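Local coordinates for protein histidinol-phosphatase (Listeria monocytogenes serotype 4b str. H7858, PDB 6NLR) that probably hydrolyses L-histidinol phosphate to L-histidinol and phosphate in histidine biosynthesis, using a trinuclear metal centre held in a PHP-type, TIM-barrel-like domain, at residues A[10-14]-A[38-42]; A[53-57]-A[136-140]; A[88-92]-A[114-118]; A[223-229]-A[267-272]. All blocks are in the same frame, centred on the assembly; numbering follows the deposited sequence.

Contact 1. Residues A[10-14]-A[38-42]. With MN (manganese (II) ion), chain D.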
loop_
_atom_site.group_PDB
_atom_site.type_symbol
_atom_site.label_atom_id
_atom_site.label_comp_id
_atom_site.label_asym_id
_atom_site.label_seq_id
_atom_site.Cartn_x
_atom_site.Cartn_y
_atom_site.Cartn_z
ATOM N N GLU A 10 -4.848 15.393 -2.560
ATOM C CA GLU A 10 -4.193 16.341 -3.501
ATOM C C GLU A 10 -2.688 16.431 -3.197
ATOM O O GLU A 10 -1.969 16.932 -4.060
ATOM C CB GLU A 10 -4.867 17.720 -3.484
ATOM C CG GLU A 10 -4.722 18.505 -2.174
ATOM C CD GLU A 10 -5.722 18.179 -1.054
ATOM O OE1 GLU A 10 -6.420 17.120 -1.113
ATOM O OE2 GLU A 10 -5.771 18.953 -0.089
ATOM N N PHE A 11 -2.204 15.941 -2.052
ATOM C CA PHE A 11 -0.750 15.962 -1.710
ATOM C C PHE A 11 -0.002 14.828 -2.428
ATOM O O PHE A 11 1.221 14.755 -2.341
ATOM C CB PHE A 11 -0.550 15.955 -0.191
ATOM C CG PHE A 11 -0.813 17.302 0.435
ATOM C CD1 PHE A 11 -2.089 17.670 0.839
ATOM C CD2 PHE A 11 0.210 18.223 0.597
ATOM C CE1 PHE A 11 -2.330 18.917 1.396
ATOM C CE2 PHE A 11 -0.035 19.475 1.136
ATOM C CZ PHE A 11 -1.300 19.816 1.547
ATOM N N CYS A 12 -0.721 13.953 -3.124
ATOM C CA CYS A 12 -0.129 12.841 -3.902
ATOM C C CYS A 12 0.203 13.348 -5.306
ATOM O O CYS A 12 -0.712 13.606 -6.084
ATOM C CB CYS A 12 -1.091 11.664 -3.987
ATOM S SG CYS A 12 -0.360 10.277 -4.876
ATOM N N PRO A 13 1.487 13.470 -5.701
ATOM C CA PRO A 13 1.833 14.026 -7.014
ATOM C C PRO A 13 1.323 13.175 -8.201
ATOM O O PRO A 13 1.093 13.733 -9.231
ATOM C CB PRO A 13 3.377 14.128 -7.020
ATOM C CG PRO A 13 3.786 13.925 -5.559
ATOM C CD PRO A 13 2.684 13.082 -4.931
ATOM N N HIS A 14 1.087 11.871 -8.027
ATOM C CA HIS A 14 0.608 10.969 -9.112
ATOM C C HIS A 14 -0.906 10.720 -9.011
ATOM O O HIS A 14 -1.408 9.890 -9.779
ATOM C CB HIS A 14 1.378 9.643 -9.108
ATOM C CG HIS A 14 1.354 8.902 -7.813
ATOM N ND1 HIS A 14 0.395 7.969 -7.484
ATOM C CD2 HIS A 14 2.215 8.931 -6.772
ATOM C CE1 HIS A 14 0.658 7.481 -6.288
ATOM N NE2 HIS A 14 1.761 8.055 -5.827
ATOM N N VAL A 38 -3.970 8.236 4.401
ATOM C CA VAL A 38 -2.620 7.665 4.565
ATOM C C VAL A 38 -1.815 8.025 3.316
ATOM O O VAL A 38 -1.558 7.159 2.451
ATOM C CB VAL A 38 -2.683 6.158 4.889
ATOM C CG1 VAL A 38 -3.106 5.957 6.338
ATOM C CG2 VAL A 38 -3.619 5.398 3.965
ATOM N N GLU A 39 -1.443 9.292 3.231
ATOM C CA GLU A 39 -0.712 9.826 2.067
ATOM C C GLU A 39 0.689 9.200 2.026
ATOM O O GLU A 39 1.246 8.851 3.102
ATOM C CB GLU A 39 -0.662 11.346 2.133
ATOM C CG GLU A 39 -0.214 11.946 0.831
ATOM C CD GLU A 39 -0.997 11.393 -0.356
ATOM O OE1 GLU A 39 -2.086 11.910 -0.619
ATOM O OE2 GLU A 39 -0.499 10.430 -0.977
ATOM N N HIS A 40 1.262 9.065 0.830
ATOM C CA HIS A 40 2.654 8.579 0.672
ATOM C C HIS A 40 3.630 9.435 1.476
ATOM O O HIS A 40 3.655 10.669 1.271
ATOM C CB HIS A 40 3.052 8.603 -0.790
ATOM C CG HIS A 40 2.222 7.685 -1.596
ATOM N ND1 HIS A 40 2.387 6.321 -1.525
ATOM C CD2 HIS A 40 1.238 7.932 -2.483
ATOM C CE1 HIS A 40 1.533 5.745 -2.356
ATOM N NE2 HIS A 40 0.817 6.717 -2.948
ATOM N N ALA A 41 4.415 8.812 2.356
ATOM C CA ALA A 41 5.480 9.507 3.115
ATOM C C ALA A 41 6.570 9.923 2.138
ATOM O O ALA A 41 6.857 9.175 1.212
ATOM C CB ALA A 41 6.049 8.621 4.191
ATOM N N PRO A 42 7.214 11.092 2.323
ATOM C CA PRO A 42 8.382 11.471 1.528
ATOM C C PRO A 42 9.482 10.391 1.483
ATOM O O PRO A 42 9.743 9.766 2.506
ATOM C CB PRO A 42 8.910 12.722 2.252
ATOM C CG PRO A 42 7.677 13.320 2.903
ATOM C CD PRO A 42 6.843 12.115 3.312
HETATM MN MN MN D . -0.388 6.524 -4.705
#

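Contact 2. Residues A[53-57]-A[136-140]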
loop_
_atom_site.group_PDB
_atom_site.type_symbol
_atom_site.label_atom_id
_atom_site.label_comp_id
_atom_site.label_asym_id
_atom_site.label_seq_id
_atom_site.Cartn_x
_atom_site.Cartn_y
_atom_site.Cartn_z
ATOM N N GLY A 53 15.303 2.992 -13.874
ATOM C CA GLY A 53 13.950 2.914 -14.442
ATOM C C GLY A 53 13.364 4.300 -14.615
ATOM O O GLY A 53 14.082 5.310 -14.427
ATOM N N ASP A 54 12.089 4.354 -14.954
ATOM C CA ASP A 54 11.394 5.623 -15.277
ATOM C C ASP A 54 11.507 6.568 -14.075
ATOM O O ASP A 54 10.994 6.230 -13.033
ATOM C CB ASP A 54 9.962 5.320 -15.698
ATOM C CG ASP A 54 9.316 6.489 -16.408
ATOM O OD1 ASP A 54 9.352 7.587 -15.833
ATOM O OD2 ASP A 54 8.790 6.289 -17.508
ATOM N N LYS A 55 12.198 7.703 -14.223
ATOM C CA LYS A 55 12.393 8.723 -13.150
ATOM C C LYS A 55 11.033 9.152 -12.573
ATOM O O LYS A 55 10.952 9.458 -11.393
ATOM C CB LYS A 55 13.178 9.920 -13.688
ATOM C CG LYS A 55 14.652 9.617 -13.944
ATOM C CD LYS A 55 15.367 10.689 -14.671
ATOM C CE LYS A 55 16.775 10.261 -15.020
ATOM N NZ LYS A 55 17.489 11.338 -15.733
ATOM N N GLU A 56 9.979 9.163 -13.379
ATOM C CA GLU A 56 8.624 9.597 -12.937
ATOM C C GLU A 56 8.130 8.714 -11.787
ATOM O O GLU A 56 7.430 9.225 -10.900
ATOM C CB GLU A 56 7.675 9.580 -14.135
ATOM C CG GLU A 56 6.263 10.048 -13.823
ATOM C CD GLU A 56 5.391 10.191 -15.080
ATOM O OE1 GLU A 56 5.952 10.523 -16.159
ATOM O OE2 GLU A 56 4.159 9.942 -14.996
ATOM N N ALA A 57 8.505 7.439 -11.747
ATOM C CA ALA A 57 8.106 6.539 -10.640
ATOM C C ALA A 57 8.664 7.089 -9.325
ATOM O O ALA A 57 8.091 6.824 -8.296
ATOM C CB ALA A 57 8.596 5.138 -10.902
ATOM N N PHE A 136 4.846 0.864 -11.266
ATOM C CA PHE A 136 4.753 2.029 -12.175
ATOM C C PHE A 136 4.099 1.608 -13.500
ATOM O O PHE A 136 3.137 2.227 -13.922
ATOM C CB PHE A 136 6.107 2.707 -12.376
ATOM C CG PHE A 136 5.993 3.928 -13.251
ATOM C CD1 PHE A 136 5.414 5.099 -12.768
ATOM C CD2 PHE A 136 6.390 3.881 -14.578
ATOM C CE1 PHE A 136 5.270 6.203 -13.598
ATOM C CE2 PHE A 136 6.208 4.975 -15.415
ATOM C CZ PHE A 136 5.667 6.134 -14.923
ATOM N N SER A 137 4.617 0.598 -14.184
ATOM C CA SER A 137 4.050 0.168 -15.482
ATOM C C SER A 137 4.535 -1.246 -15.791
ATOM O O SER A 137 5.622 -1.647 -15.284
ATOM C CB SER A 137 4.399 1.129 -16.607
ATOM O OG SER A 137 5.709 0.836 -17.112
ATOM N N ALA A 138 3.767 -1.963 -16.603
ATOM C CA ALA A 138 4.092 -3.345 -17.016
ATOM C C ALA A 138 5.501 -3.381 -17.628
ATOM O O ALA A 138 6.283 -4.284 -17.259
ATOM C CB ALA A 138 3.048 -3.835 -17.979
ATOM N N GLU A 139 5.810 -2.457 -18.542
ATOM C CA GLU A 139 7.087 -2.466 -19.306
ATOM C C GLU A 139 8.239 -2.162 -18.330
ATOM O O GLU A 139 9.297 -2.829 -18.406
ATOM C CB GLU A 139 7.037 -1.472 -20.466
ATOM C CG GLU A 139 6.017 -1.849 -21.530
ATOM C CD GLU A 139 4.567 -1.393 -21.325
ATOM O OE1 GLU A 139 4.227 -0.745 -20.280
ATOM O OE2 GLU A 139 3.761 -1.659 -22.239
ATOM N N ASP A 140 8.031 -1.216 -17.423
ATOM C CA ASP A 140 9.077 -0.826 -16.458
ATOM C C ASP A 140 9.293 -1.983 -15.481
ATOM O O ASP A 140 10.470 -2.264 -15.137
ATOM C CB ASP A 140 8.715 0.484 -15.770
ATOM C CG ASP A 140 9.777 0.924 -14.797
ATOM O OD1 ASP A 140 10.835 1.436 -15.277
ATOM O OD2 ASP A 140 9.554 0.733 -13.588
#

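Contact 3. Residues A[88-92]-A[114-118]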
loop_
_atom_site.group_PDB
_atom_site.type_symbol
_atom_site.label_atom_id
_atom_site.label_comp_id
_atom_site.label_asym_id
_atom_site.label_seq_id
_atom_site.Cartn_x
_atom_site.Cartn_y
_atom_site.Cartn_z
ATOM N N ILE A 88 -12.291 10.351 11.003
ATOM C CA ILE A 88 -11.128 10.453 10.075
ATOM C C ILE A 88 -9.837 10.211 10.853
ATOM O O ILE A 88 -9.636 10.859 11.874
ATOM C CB ILE A 88 -11.158 11.793 9.327
ATOM C CG1 ILE A 88 -12.397 11.831 8.421
ATOM C CG2 ILE A 88 -9.861 12.013 8.564
ATOM C CD1 ILE A 88 -12.632 13.123 7.707
ATOM N N HIS A 89 -9.020 9.285 10.378
ATOM C CA HIS A 89 -7.651 9.051 10.891
ATOM C C HIS A 89 -6.669 9.672 9.895
ATOM O O HIS A 89 -6.992 9.751 8.689
ATOM C CB HIS A 89 -7.380 7.564 11.131
ATOM C CG HIS A 89 -8.358 6.883 12.024
ATOM N ND1 HIS A 89 -8.498 7.210 13.341
ATOM C CD2 HIS A 89 -9.240 5.873 11.783
ATOM C CE1 HIS A 89 -9.425 6.437 13.894
ATOM N NE2 HIS A 89 -9.902 5.602 12.942
ATOM N N ILE A 90 -5.532 10.136 10.398
ATOM C CA ILE A 90 -4.471 10.782 9.591
ATOM C C ILE A 90 -3.179 10.011 9.812
ATOM O O ILE A 90 -2.784 9.789 10.943
ATOM C CB ILE A 90 -4.329 12.261 9.970
ATOM C CG1 ILE A 90 -5.675 12.988 9.883
ATOM C CG2 ILE A 90 -3.263 12.904 9.099
ATOM C CD1 ILE A 90 -5.662 14.390 10.435
ATOM N N GLY A 91 -2.518 9.641 8.734
ATOM C CA GLY A 91 -1.188 9.024 8.813
ATOM C C GLY A 91 -0.565 8.944 7.448
ATOM O O GLY A 91 -0.841 9.819 6.595
ATOM N N PHE A 92 0.288 7.952 7.258
ATOM C CA PHE A 92 1.034 7.765 6.001
ATOM C C PHE A 92 0.905 6.336 5.514
ATOM O O PHE A 92 0.798 5.391 6.339
ATOM C CB PHE A 92 2.514 8.078 6.231
ATOM C CG PHE A 92 2.758 9.499 6.652
ATOM C CD1 PHE A 92 2.685 10.533 5.726
ATOM C CD2 PHE A 92 3.017 9.801 7.979
ATOM C CE1 PHE A 92 2.883 11.851 6.113
ATOM C CE2 PHE A 92 3.254 11.115 8.356
ATOM C CZ PHE A 92 3.190 12.130 7.424
ATOM N N GLN A 114 2.062 12.594 15.337
ATOM C CA GLN A 114 0.999 13.413 14.686
ATOM C C GLN A 114 -0.011 12.518 13.955
ATOM O O GLN A 114 -0.905 13.065 13.311
ATOM C CB GLN A 114 1.637 14.420 13.729
ATOM C CG GLN A 114 2.310 15.583 14.458
ATOM C CD GLN A 114 2.964 16.499 13.458
ATOM O OE1 GLN A 114 2.295 17.324 12.833
ATOM N NE2 GLN A 114 4.265 16.324 13.276
ATOM N N THR A 115 0.120 11.193 14.052
ATOM C CA THR A 115 -0.663 10.223 13.244
ATOM C C THR A 115 -1.483 9.331 14.169
ATOM O O THR A 115 -1.119 9.200 15.317
ATOM C CB THR A 115 0.240 9.361 12.358
ATOM O OG1 THR A 115 0.993 8.474 13.186
ATOM C CG2 THR A 115 1.173 10.198 11.516
ATOM N N ASP A 116 -2.466 8.670 13.586
ATOM C CA ASP A 116 -3.578 7.924 14.202
ATOM C C ASP A 116 -3.797 6.594 13.466
ATOM O O ASP A 116 -4.640 5.815 13.880
ATOM C CB ASP A 116 -4.804 8.795 13.938
ATOM C CG ASP A 116 -5.938 8.562 14.882
ATOM O OD1 ASP A 116 -5.743 7.737 15.785
ATOM O OD2 ASP A 116 -6.999 9.212 14.703
ATOM N N ASP A 117 -3.148 6.393 12.317
ATOM C CA ASP A 117 -3.253 5.143 11.518
ATOM C C ASP A 117 -2.055 5.121 10.578
ATOM O O ASP A 117 -1.260 6.101 10.557
ATOM C CB ASP A 117 -4.593 5.048 10.779
ATOM C CG ASP A 117 -5.011 3.651 10.331
ATOM O OD1 ASP A 117 -4.323 2.666 10.706
ATOM O OD2 ASP A 117 -6.046 3.550 9.599
ATOM N N GLY A 118 -1.908 4.033 9.845
ATOM C CA GLY A 118 -0.737 3.859 8.976
ATOM C C GLY A 118 -0.824 2.564 8.215
ATOM O O GLY A 118 -1.494 1.630 8.681
HETATM O O HOH W 1 1.408 6.762 9.799
#

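Contact 4. Residues A[223-229]-A[267-272]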
loop_
_atom_site.group_PDB
_atom_site.type_symbol
_atom_site.label_atom_id
_atom_site.label_comp_id
_atom_site.label_asym_id
_atom_site.label_seq_id
_atom_site.Cartn_x
_atom_site.Cartn_y
_atom_site.Cartn_z
ATOM N N PHE A 223 -6.878 -4.966 2.877
ATOM C CA PHE A 223 -7.653 -5.698 1.843
ATOM C C PHE A 223 -7.920 -4.670 0.744
ATOM O O PHE A 223 -8.884 -3.882 0.837
ATOM C CB PHE A 223 -8.937 -6.327 2.384
ATOM C CG PHE A 223 -9.712 -7.093 1.340
ATOM C CD1 PHE A 223 -10.502 -6.435 0.396
ATOM C CD2 PHE A 223 -9.653 -8.471 1.285
ATOM C CE1 PHE A 223 -11.222 -7.134 -0.555
ATOM C CE2 PHE A 223 -10.362 -9.173 0.316
ATOM C CZ PHE A 223 -11.144 -8.507 -0.605
ATOM N N ASN A 224 -7.036 -4.654 -0.251
ATOM C CA ASN A 224 -6.908 -3.530 -1.206
ATOM C C ASN A 224 -7.624 -3.878 -2.529
ATOM O O ASN A 224 -7.243 -4.859 -3.198
ATOM C CB ASN A 224 -5.438 -3.165 -1.300
ATOM C CG ASN A 224 -5.168 -1.911 -2.097
ATOM O OD1 ASN A 224 -5.737 -1.721 -3.174
ATOM N ND2 ASN A 224 -4.296 -1.066 -1.561
ATOM N N THR A 225 -8.631 -3.092 -2.894
ATOM C CA THR A 225 -9.500 -3.332 -4.072
ATOM C C THR A 225 -8.983 -2.615 -5.319
ATOM O O THR A 225 -9.561 -2.851 -6.403
ATOM C CB THR A 225 -10.955 -2.967 -3.766
ATOM O OG1 THR A 225 -10.985 -1.573 -3.404
ATOM C CG2 THR A 225 -11.506 -3.870 -2.676
ATOM N N ALA A 226 -7.898 -1.850 -5.223
ATOM C CA ALA A 226 -7.373 -1.068 -6.371
ATOM C C ALA A 226 -7.093 -1.992 -7.568
ATOM O O ALA A 226 -7.306 -1.564 -8.692
ATOM C CB ALA A 226 -6.127 -0.317 -5.978
ATOM N N GLY A 227 -6.600 -3.205 -7.317
ATOM C CA GLY A 227 -6.211 -4.168 -8.362
ATOM C C GLY A 227 -7.365 -4.516 -9.282
ATOM O O GLY A 227 -7.098 -4.790 -10.490
ATOM N N LEU A 228 -8.608 -4.495 -8.771
ATOM C CA LEU A 228 -9.829 -4.801 -9.569
ATOM C C LEU A 228 -9.968 -3.775 -10.706
ATOM O O LEU A 228 -10.580 -4.103 -11.730
ATOM C CB LEU A 228 -11.067 -4.776 -8.658
ATOM C CG LEU A 228 -11.134 -5.843 -7.562
ATOM C CD1 LEU A 228 -12.352 -5.605 -6.677
ATOM C CD2 LEU A 228 -11.137 -7.257 -8.152
ATOM N N PHE A 229 -9.444 -2.558 -10.524
ATOM C CA PHE A 229 -9.631 -1.407 -11.451
ATOM C C PHE A 229 -8.330 -1.095 -12.213
ATOM O O PHE A 229 -8.296 -0.074 -12.921
ATOM C CB PHE A 229 -10.204 -0.240 -10.640
ATOM C CG PHE A 229 -11.492 -0.629 -9.945
ATOM C CD1 PHE A 229 -12.703 -0.557 -10.618
ATOM C CD2 PHE A 229 -11.490 -1.156 -8.660
ATOM C CE1 PHE A 229 -13.885 -0.957 -10.013
ATOM C CE2 PHE A 229 -12.673 -1.577 -8.058
ATOM C CZ PHE A 229 -13.866 -1.485 -8.743
ATOM N N ARG A 267 -14.879 1.868 -4.142
ATOM C CA ARG A 267 -14.760 0.887 -5.254
ATOM C C ARG A 267 -14.476 -0.510 -4.668
ATOM O O ARG A 267 -13.671 -0.631 -3.720
ATOM C CB ARG A 267 -13.696 1.330 -6.266
ATOM C CG ARG A 267 -12.267 1.264 -5.739
ATOM C CD ARG A 267 -11.308 1.821 -6.772
ATOM N NE ARG A 267 -9.963 2.023 -6.240
ATOM C CZ ARG A 267 -8.930 2.434 -6.967
ATOM N NH1 ARG A 267 -9.068 2.636 -8.270
ATOM N NH2 ARG A 267 -7.752 2.633 -6.396
ATOM N N GLY A 268 -15.146 -1.531 -5.192
ATOM C CA GLY A 268 -14.940 -2.942 -4.810
ATOM C C GLY A 268 -15.368 -3.231 -3.360
ATOM O O GLY A 268 -15.041 -4.333 -2.840
ATOM N N TYR A 269 -16.143 -2.353 -2.719
ATOM C CA TYR A 269 -16.531 -2.591 -1.311
ATOM C C TYR A 269 -17.345 -3.888 -1.204
ATOM O O TYR A 269 -17.060 -4.660 -0.228
ATOM C CB TYR A 269 -17.268 -1.423 -0.672
ATOM C CG TYR A 269 -17.410 -1.643 0.804
ATOM C CD1 TYR A 269 -16.339 -1.411 1.639
ATOM C CD2 TYR A 269 -18.596 -2.122 1.358
ATOM C CE1 TYR A 269 -16.430 -1.600 3.000
ATOM C CE2 TYR A 269 -18.705 -2.342 2.721
ATOM C CZ TYR A 269 -17.606 -2.105 3.537
ATOM O OH TYR A 269 -17.691 -2.324 4.879
ATOM N N SER A 270 -18.308 -4.131 -2.104
ATOM C CA SER A 270 -19.145 -5.369 -2.047
ATOM C C SER A 270 -18.225 -6.584 -2.180
ATOM O O SER A 270 -18.510 -7.603 -1.526
ATOM C CB SER A 270 -20.256 -5.445 -3.079
ATOM O OG SER A 270 -20.970 -6.716 -2.980
ATOM N N THR A 271 -17.167 -6.489 -2.994
ATOM C CA THR A 271 -16.227 -7.609 -3.244
ATOM C C THR A 271 -15.476 -7.904 -1.948
ATOM O O THR A 271 -15.288 -9.098 -1.669
ATOM C CB THR A 271 -15.268 -7.313 -4.404
ATOM O OG1 THR A 271 -16.082 -7.195 -5.572
ATOM C CG2 THR A 271 -14.191 -8.360 -4.595
ATOM N N TYR A 272 -15.122 -6.868 -1.189
ATOM C CA TYR A 272 -14.474 -7.026 0.136
ATOM C C TYR A 272 -15.389 -7.839 1.057
ATOM O O TYR A 272 -14.931 -8.825 1.631
ATOM C CB TYR A 272 -14.097 -5.662 0.720
ATOM C CG TYR A 272 -13.968 -5.604 2.222
ATOM C CD1 TYR A 272 -12.859 -6.132 2.852
ATOM C CD2 TYR A 272 -14.944 -5.013 3.007
ATOM C CE1 TYR A 272 -12.733 -6.111 4.235
ATOM C CE2 TYR A 272 -14.823 -4.958 4.386
ATOM C CZ TYR A 272 -13.713 -5.504 5.000
ATOM O OH TYR A 272 -13.577 -5.436 6.351
#

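Contact 1. Residues A[10-14]-A[38-42]
His14 and His40 converge on one manganese ion of the trinuclear centre, where the loop after strand 3-7 meets the end of strand 34-40 in the PHP domain; His260 completes the protein side of this metal site. His40 NE2 coordinates manganese at 2.1 Å. Its CG lies anti to the carbonyl carbon (chi1 -63°), which turns the imidazole across the gap toward residues 10-14. The two histidine side chains cross at about a right angle, with ring planes 50° apart, an oblique meeting. The modelled His14 ring brings NE2 within 3.3 Å of His40 NE2, and no hydrogen bond joins them. Because this ring places a carbon, CE1, closest to manganese, its orientation is doubtful, and with it both the coordinating atom and the approach of the two nitrogens. Cys12 fills the corner between the rings: SG sits over the centre of the His14 face, 3.2 Å above the plane, and meets the edge of His40 at CD2, 3.7 Å away. Cys12 CB rests 3.3 Å from Glu39 OE2. That oxygen accepts from His40 N (2.9 Å), met on the anti side and somewhat out of the carboxylate plane, and also from His8 ND1, while Thr9 OG1 bonds to OE1. Since His8 is a cobalt ligand, Glu39 is a buried second-shell group that ties ligand-bearing backbone and side chain together; its negative charge would probably polarise the His8 imidazole and strengthen its hold on cobalt.

Contact 2. Residues A[53-57]-A[136-140]
Phe136 lays one ring face against Ala57, and this is the close-packed part of the contact. Ala57 CB stands 3.7 Å from Phe136 CD1, and Ala57 N lies over the same ring, 3.9 Å from Phe136 CE1. With CG anti to the backbone nitrogen (chi1 -177°), the phenyl group is carried out from its own chain to the first turn of helix 56-59. Asp54 packs as closely, approaching the ring obliquely with OD2 3.6 Å from Phe136 CE2. At the other end the fit is polar: Asp54 N donates to Asp140 OD1 over 3.2 Å, a nearly straight bond at 167°. The donor stands above the carboxylate plane, 43° out of it, while Arg132 forms a salt bridge to the same oxygen. Gly53 also presses here, with its CA 3.5 Å from Asp140 OD1. The solvent side is looser. There Glu56, an exposed residue, crosses the far end of the phenyl ring at about a right angle and meets it through its CG methylene, 4.0 Å from Phe136 CE1. Asp54 is meanwhile held by its own chain: its OD1 uses the anti lone pair to accept from Glu56 N at 3.0 Å. Within 136-140, Ser137 OG accepts from Asp140 N, a capping bond. The arrangement thus sets two side-chain-capped elements against each other: Asp54, which precedes the turn leading into helix 56-59, and helix 138-149, with Ser137 as a classical N-cap.

Contact 3. Residues A[88-92]-A[114-118]
His89 and Asp116 pair across the start of a beta-alpha-beta unit, in which strand 87-95, helix 101-111 and strand 117-127 follow one another. His89 ND1 donates to Asp116 OD2 at 2.8 Å with an angle of 179°. The oxygen lies in the imidazole plane, yet the ring meets it from above the carboxylate, 78° out of that plane. Glu34 OE2 takes the other ring nitrogen, NE2, so both nitrogens have partners and the ring's rotation is fixed. Ile90 O accepts from Asp116 N at 2.9 Å, and Thr115 CA adds a CA-H...O contact to the same oxygen. Further along, direct pairing gives way to water: one molecule accepts from Phe92 N and donates to Asp117 O, bridging backbones too far apart to bond. Asp117 OD2 meets Arg3, Arg178 and Ser36 outside, while OD1 takes a weak bond from Gly118 N; Thr115 OG1 bonds to Gly112 O. With its hydroxyl so engaged, Thr115 offers its methyl group to the strand: CG2 touches Phe92 CE2 at 3.9 Å and Gly91 CA at 3.8 Å.

Contact 4. Residues A[223-229]-A[267-272]
Arg267 O receives two hydroxyl groups: Thr225 OG1 donates to it at 2.9 Å, from above the carbonyl plane rather than along a lone pair, and Tyr255 OH bonds to it as well. Thr225 places its other branch on the neighbouring residue, CG2 resting 3.6 Å from Gly268 O. The Arg267 side chain starts with CG between the backbone nitrogen and carbonyl carbon (chi1 69°), then runs extended to NE, antiparallel to Phe229. Its methylenes slide along that ring, CD being 3.5 Å from Phe229 CD2, and the ring and guanidinium planes differ by 13°. Ala226 CA lies over one guanidinium face, offset toward its rim, and Ala226 CB is 3.4 Å from Arg267 NH2. The charged end has its main partner outside, NE donating to Ser257 O. These residues join the loop after strand 220-224, within the three-stranded parallel sheet of the barrel-like fold, to the N-terminus of helix 269-276, where Gly268 is the N-cap. At the end of the strand Asn224 forms an Asx turn, OD1 accepting from Ala226 N at 3.0 Å, while its ND2 bonds to Asp258, a cobalt ligand, which puts this strand end beside the metal centre. On the strand itself the contact is apolar: Tyr272 turns its edge to the face of Phe223 in an offset edge-to-face pair, planes at 62° and centroids 5.2 Å apart, with CD1 of Tyr272 3.4 Å from CD1 of Phe223. From the 3-10 turn, Leu228 meets Thr271 tip to tip, Leu228 CD1 lying 3.9 Å from Thr271 CG2.

Overall arrangement
Contact 1 is the buried member of the set and holds manganese ligands; contact 2 lies at the surface, and contacts 3 and 4 are partly buried. Contacts 1 and 3 share a sheet through neighbouring strands 34-40 and 87-95 and touch directly, Phe92 CD1 lying 3.4 Å from Glu39 O. Contact 4 joins strand 220-224 of the three-stranded parallel sheet to helix 269-276, about 20 Å from contact 1 between centres. Contacts 2 and 3 sit on opposite sides of the chain's centre, although contact 3 is nested within the loop that contact 2 closes. Chemistry follows place: metal coordination in contact 1, capping and ring packing in contact 2, histidine-carboxylate, backbone and water-bridged bonds in contact 3, mixed aromatic and hydroxyl contacts in contact 4.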